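Local coordinates for protein aquaporin AqpM (Methanothermobacter marburgensis str. Marburg, PDB 2F2B) that forms a tetrameric membrane channel that lets water cross in both directions under osmotic drive and also passes some glycerol, at residues A[28-33]-A[42-47]; A[53-58]-A[185-190]. All coordinates share one frame; numbering follows the deposited sequence.

Contact 1: A[28-33]-A[42-47]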
loop_
_atom_site.group_PDB
_atom_site.type_symbol
_atom_site.label_atom_id
_atom_site.label_comp_id
_atom_site.label_asym_id
_atom_site.label_seq_id
_atom_site.Cartn_x
_atom_site.Cartn_y
_atom_site.Cartn_z
ATOM N N VAL A 28 -11.104 -9.977 -12.717
ATOM C CA VAL A 28 -9.850 -10.681 -12.972
ATOM C C VAL A 28 -9.527 -11.675 -11.858
ATOM O O VAL A 28 -9.080 -12.788 -12.123
ATOM C CB VAL A 28 -8.666 -9.693 -13.120
ATOM C CG1 VAL A 28 -7.348 -10.456 -13.158
ATOM C CG2 VAL A 28 -8.831 -8.876 -14.393
ATOM N N THR A 29 -9.755 -11.274 -10.611
ATOM C CA THR A 29 -9.482 -12.152 -9.475
ATOM C C THR A 29 -10.262 -13.459 -9.619
ATOM O O THR A 29 -9.715 -14.552 -9.443
ATOM C CB THR A 29 -9.885 -11.482 -8.149
ATOM O OG1 THR A 29 -9.195 -10.233 -8.019
ATOM C CG2 THR A 29 -9.538 -12.379 -6.963
ATOM N N LEU A 30 -11.543 -13.338 -9.944
ATOM C CA LEU A 30 -12.393 -14.512 -10.104
ATOM C C LEU A 30 -11.958 -15.349 -11.303
ATOM O O LEU A 30 -12.053 -16.579 -11.280
ATOM C CB LEU A 30 -13.856 -14.083 -10.249
ATOM C CG LEU A 30 -14.506 -13.547 -8.965
ATOM C CD1 LEU A 30 -15.880 -12.964 -9.274
ATOM C CD2 LEU A 30 -14.619 -14.674 -7.942
ATOM N N MET A 31 -11.474 -14.687 -12.349
ATOM C CA MET A 31 -11.022 -15.400 -13.539
ATOM C C MET A 31 -9.765 -16.229 -13.270
ATOM O O MET A 31 -9.648 -17.356 -13.756
ATOM C CB MET A 31 -10.768 -14.412 -14.680
ATOM C CG MET A 31 -12.034 -13.755 -15.216
ATOM S SD MET A 31 -11.685 -12.411 -16.372
ATOM C CE MET A 31 -11.344 -13.336 -17.888
ATOM N N ILE A 32 -8.825 -15.690 -12.497
ATOM C CA ILE A 32 -7.606 -16.442 -12.213
ATOM C C ILE A 32 -7.792 -17.475 -11.104
ATOM O O ILE A 32 -6.954 -18.355 -10.928
ATOM C CB ILE A 32 -6.416 -15.515 -11.841
ATOM C CG1 ILE A 32 -6.705 -14.765 -10.542
ATOM C CG2 ILE A 32 -6.141 -14.549 -12.985
ATOM C CD1 ILE A 32 -5.503 -13.999 -10.002
ATOM N N ALA A 33 -8.893 -17.373 -10.364
ATOM C CA ALA A 33 -9.170 -18.320 -9.287
ATOM C C ALA A 33 -10.145 -19.407 -9.746
ATOM O O ALA A 33 -10.354 -20.396 -9.043
ATOM C CB ALA A 33 -9.747 -17.590 -8.085
ATOM N N PHE A 42 -18.942 -18.959 1.925
ATOM C CA PHE A 42 -18.783 -17.512 2.087
ATOM C C PHE A 42 -17.657 -17.000 1.184
ATOM O O PHE A 42 -17.684 -15.854 0.730
ATOM C CB PHE A 42 -18.474 -17.189 3.554
ATOM C CG PHE A 42 -18.605 -15.730 3.904
ATOM C CD1 PHE A 42 -17.577 -15.072 4.572
ATOM C CD2 PHE A 42 -19.768 -15.025 3.603
ATOM C CE1 PHE A 42 -17.703 -13.732 4.940
ATOM C CE2 PHE A 42 -19.906 -13.680 3.969
ATOM C CZ PHE A 42 -18.871 -13.034 4.639
ATOM N N ASN A 43 -16.674 -17.860 0.933
ATOM C CA ASN A 43 -15.535 -17.544 0.072
ATOM C C ASN A 43 -15.952 -17.974 -1.340
ATOM O O ASN A 43 -15.988 -19.166 -1.650
ATOM C CB ASN A 43 -14.301 -18.323 0.561
ATOM C CG ASN A 43 -13.018 -17.945 -0.173
ATOM O OD1 ASN A 43 -11.927 -18.007 0.400
ATOM N ND2 ASN A 43 -13.138 -17.574 -1.440
ATOM N N ILE A 44 -16.285 -17.001 -2.185
ATOM C CA ILE A 44 -16.741 -17.285 -3.547
ATOM C C ILE A 44 -15.651 -17.341 -4.610
ATOM O O ILE A 44 -15.938 -17.577 -5.784
ATOM C CB ILE A 44 -17.779 -16.242 -4.016
ATOM C CG1 ILE A 44 -17.099 -14.884 -4.218
ATOM C CG2 ILE A 44 -18.898 -16.124 -2.992
ATOM C CD1 ILE A 44 -17.972 -13.858 -4.905
ATOM N N GLY A 45 -14.406 -17.126 -4.209
ATOM C CA GLY A 45 -13.321 -17.141 -5.171
ATOM C C GLY A 45 -12.379 -15.992 -4.890
ATOM O O GLY A 45 -11.172 -16.098 -5.094
ATOM N N ILE A 46 -12.938 -14.873 -4.441
ATOM C CA ILE A 46 -12.115 -13.725 -4.082
ATOM C C ILE A 46 -11.638 -14.082 -2.679
ATOM O O ILE A 46 -12.442 -14.213 -1.755
ATOM C CB ILE A 46 -12.938 -12.423 -4.052
ATOM C CG1 ILE A 46 -13.404 -12.082 -5.473
ATOM C CG2 ILE A 46 -12.096 -11.284 -3.465
ATOM C CD1 ILE A 46 -14.362 -10.910 -5.551
ATOM N N GLY A 47 -10.332 -14.270 -2.535
ATOM C CA GLY A 47 -9.775 -14.645 -1.250
ATOM C C GLY A 47 -9.349 -16.103 -1.262
ATOM O O GLY A 47 -8.670 -16.570 -0.352
#
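Leu30 crosses Ile46 at a slant, its CD2 3.8 Å from Ile46 CG1. With CG anti to the carbonyl carbon (chi1 -71°), the end of the leucine swings closer to the loop than its first bond would suggest. CD2 is also 3.9 Å from Gly45 CA and 3.9 Å from Ile44 O. One methyl group therefore touches three successive loop residues. Gly45 has no side chain, which lets the backbones come close, with its CA 5.7 Å from Leu30 CA. Gly45 has a positive phi of 137°, a conformation that residues with a side chain seldom adopt.

One turn along the helix from Leu30, Ala33 CB rests 3.6 Å from Gly45 O. Thr29 turns its methyl to the loop, with CG2 4.1 Å from Ile46 CA, and the two side chains cross at about a right angle. Its OG1 is hydrogen-bonded to Ser25 O, within its own helix.

The contact is van der Waals packing, methyl groups against side chain and backbone. It sets the loop, predicted to be extracellular, that joins the first two long helices of the aquaporin bundle against the C-terminal end of helix 4-33. Helix 52-73 lies next to both segments, where its Ile58 touches Thr29 and Ile46.

Contact 2: A[53-58]-A[185-190]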
loop_
_atom_site.group_PDB
_atom_site.type_symbol
_atom_site.label_atom_id
_atom_site.label_comp_id
_atom_site.label_asym_id
_atom_site.label_seq_id
_atom_site.Cartn_x
_atom_site.Cartn_y
_atom_site.Cartn_z
ATOM N N GLY A 53 -5.776 -10.653 1.213
ATOM C CA GLY A 53 -4.857 -9.978 0.311
ATOM C C GLY A 53 -5.553 -9.675 -1.009
ATOM O O GLY A 53 -5.273 -8.659 -1.657
ATOM N N ASP A 54 -6.453 -10.566 -1.423
ATOM C CA ASP A 54 -7.209 -10.373 -2.660
ATOM C C ASP A 54 -8.116 -9.158 -2.520
ATOM O O ASP A 54 -8.284 -8.382 -3.459
ATOM C CB ASP A 54 -8.088 -11.591 -2.961
ATOM C CG ASP A 54 -7.324 -12.723 -3.616
ATOM O OD1 ASP A 54 -7.838 -13.867 -3.590
ATOM O OD2 ASP A 54 -6.228 -12.477 -4.164
ATOM N N TRP A 55 -8.715 -9.007 -1.344
ATOM C CA TRP A 55 -9.612 -7.893 -1.102
ATOM C C TRP A 55 -8.908 -6.548 -1.027
ATOM O O TRP A 55 -9.426 -5.558 -1.538
ATOM C CB TRP A 55 -10.441 -8.139 0.162
ATOM C CG TRP A 55 -11.654 -8.994 -0.112
ATOM C CD1 TRP A 55 -11.929 -10.229 0.404
ATOM C CD2 TRP A 55 -12.749 -8.667 -0.977
ATOM N NE1 TRP A 55 -13.131 -10.690 -0.085
ATOM C CE2 TRP A 55 -13.654 -9.750 -0.934
ATOM C CE3 TRP A 55 -13.052 -7.563 -1.785
ATOM C CZ2 TRP A 55 -14.846 -9.763 -1.670
ATOM C CZ3 TRP A 55 -14.236 -7.575 -2.520
ATOM C CH2 TRP A 55 -15.119 -8.672 -2.454
ATOM N N VAL A 56 -7.733 -6.490 -0.407
ATOM C CA VAL A 56 -7.039 -5.202 -0.355
ATOM C C VAL A 56 -6.491 -4.872 -1.747
ATOM O O VAL A 56 -6.359 -3.699 -2.111
ATOM C CB VAL A 56 -5.903 -5.183 0.712
ATOM C CG1 VAL A 56 -4.704 -5.984 0.244
ATOM C CG2 VAL A 56 -5.518 -3.736 1.031
ATOM N N ALA A 57 -6.185 -5.902 -2.538
ATOM C CA ALA A 57 -5.691 -5.679 -3.897
ATOM C C ALA A 57 -6.816 -5.060 -4.729
ATOM O O ALA A 57 -6.594 -4.099 -5.470
ATOM C CB ALA A 57 -5.227 -7.001 -4.522
ATOM N N ILE A 58 -8.025 -5.608 -4.616
ATOM C CA ILE A 58 -9.161 -5.051 -5.349
ATOM C C ILE A 58 -9.417 -3.645 -4.812
ATOM O O ILE A 58 -9.632 -2.703 -5.579
ATOM C CB ILE A 58 -10.433 -5.926 -5.172
ATOM C CG1 ILE A 58 -10.233 -7.261 -5.902
ATOM C CG2 ILE A 58 -11.666 -5.184 -5.703
ATOM C CD1 ILE A 58 -11.249 -8.337 -5.535
ATOM N N GLY A 185 -9.652 0.871 1.871
ATOM C CA GLY A 185 -9.854 0.299 3.195
ATOM C C GLY A 185 -11.272 -0.187 3.430
ATOM O O GLY A 185 -11.485 -1.236 4.034
ATOM N N ILE A 186 -12.249 0.577 2.961
ATOM C CA ILE A 186 -13.650 0.203 3.122
ATOM C C ILE A 186 -13.938 -1.082 2.345
ATOM O O ILE A 186 -14.627 -1.974 2.846
ATOM C CB ILE A 186 -14.582 1.352 2.646
ATOM C CG1 ILE A 186 -14.393 2.567 3.563
ATOM C CG2 ILE A 186 -16.054 0.899 2.675
ATOM C CD1 ILE A 186 -14.988 3.866 3.020
ATOM N N ILE A 187 -13.393 -1.192 1.137
ATOM C CA ILE A 187 -13.604 -2.390 0.323
ATOM C C ILE A 187 -12.946 -3.607 0.975
ATOM O O ILE A 187 -13.487 -4.716 0.942
ATOM C CB ILE A 187 -13.040 -2.192 -1.115
ATOM C CG1 ILE A 187 -13.934 -1.211 -1.881
ATOM C CG2 ILE A 187 -12.955 -3.536 -1.853
ATOM C CD1 ILE A 187 -13.344 -0.739 -3.211
ATOM N N THR A 188 -11.781 -3.406 1.577
ATOM C CA THR A 188 -11.087 -4.512 2.224
ATOM C C THR A 188 -11.971 -5.136 3.307
ATOM O O THR A 188 -12.038 -6.359 3.439
ATOM C CB THR A 188 -9.750 -4.031 2.839
ATOM O OG1 THR A 188 -8.936 -3.465 1.805
ATOM C CG2 THR A 188 -8.995 -5.194 3.479
ATOM N N THR A 189 -12.672 -4.293 4.059
ATOM C CA THR A 189 -13.540 -4.771 5.134
ATOM C C THR A 189 -14.913 -5.267 4.671
ATOM O O THR A 189 -15.340 -6.367 5.025
ATOM C CB THR A 189 -13.790 -3.661 6.181
ATOM O OG1 THR A 189 -12.537 -3.200 6.709
ATOM C CG2 THR A 189 -14.648 -4.193 7.337
ATOM N N LEU A 190 -15.589 -4.446 3.875
ATOM C CA LEU A 190 -16.950 -4.732 3.410
ATOM C C LEU A 190 -17.124 -5.464 2.078
ATOM O O LEU A 190 -18.245 -5.830 1.718
ATOM C CB LEU A 190 -17.733 -3.412 3.363
ATOM C CG LEU A 190 -18.636 -2.972 4.528
ATOM C CD1 LEU A 190 -18.270 -3.666 5.821
ATOM C CD2 LEU A 190 -18.576 -1.461 4.663
#
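Trp55 meets the second helix through the six-membered part of its indole. CE3 lies 4.0 Å from Ile187 CG2 and 4.0 Å from Ile187 O, and the two side chains cross at about a right angle. The carbonyl oxygens of Ile187 and Thr188 approach the ring obliquely. The indole NE1 is hydrogen-bonded to Asn192 OD1, further along helix 175-194, which ties the ring to the helix it packs against.

Val56 comes next and lies alongside Thr188, the two side chains pointing the same way. Thr188 OG1 is 3.4 Å from Val56 CA and 3.5 Å from Val56 CG2. Val56 CG2, anti to the backbone N, is the methyl that meets this oxygen. The CA atoms of Val56 and Thr188 are 4.8 Å apart, so the backbones run close here.

Ile58 adds a looser contact, CG2 to Ile187 CG2 at 4.4 Å. Ile187 CG2 thus serves both Trp55 and Ile58.

The two helix segments are roughly antiparallel, at 147°, with axes 7.8 Å apart. This is close packing of two membrane-spanning helices, 52-73 and 175-194, in the aquaporin (MIP) helix bundle. Val56 also packs on Ala57 of the third subunit. The touching residues are all buried. Thr188 OG1 is hydrogen-bonded to Ala184 O. The hydroxyl hydrogen is therefore used within its own helix, so the oxygen can lie beside valine in a mainly van der Waals interface.

In the fold
From the N terminus the chain runs along helix 4-33. Contact 1 then closes the loop after it by folding residues 42-47 back onto the end of that helix. The chain enters helix 52-73, whose first turns supply residues 53-58 for contact 2. That contact closes only at residues 185-190, so it spans much of the fold and joins helix 52-73 to helix 175-194. The contacts follow in series; neither nests in nor crosses the other. They meet directly: Ile46 CG2 lies 3.3 Å from Trp55 CE2, and Gly47 N is probably hydrogen-bonded to Asp54 OD1. Both contacts also touch the second subunit of the tetramer.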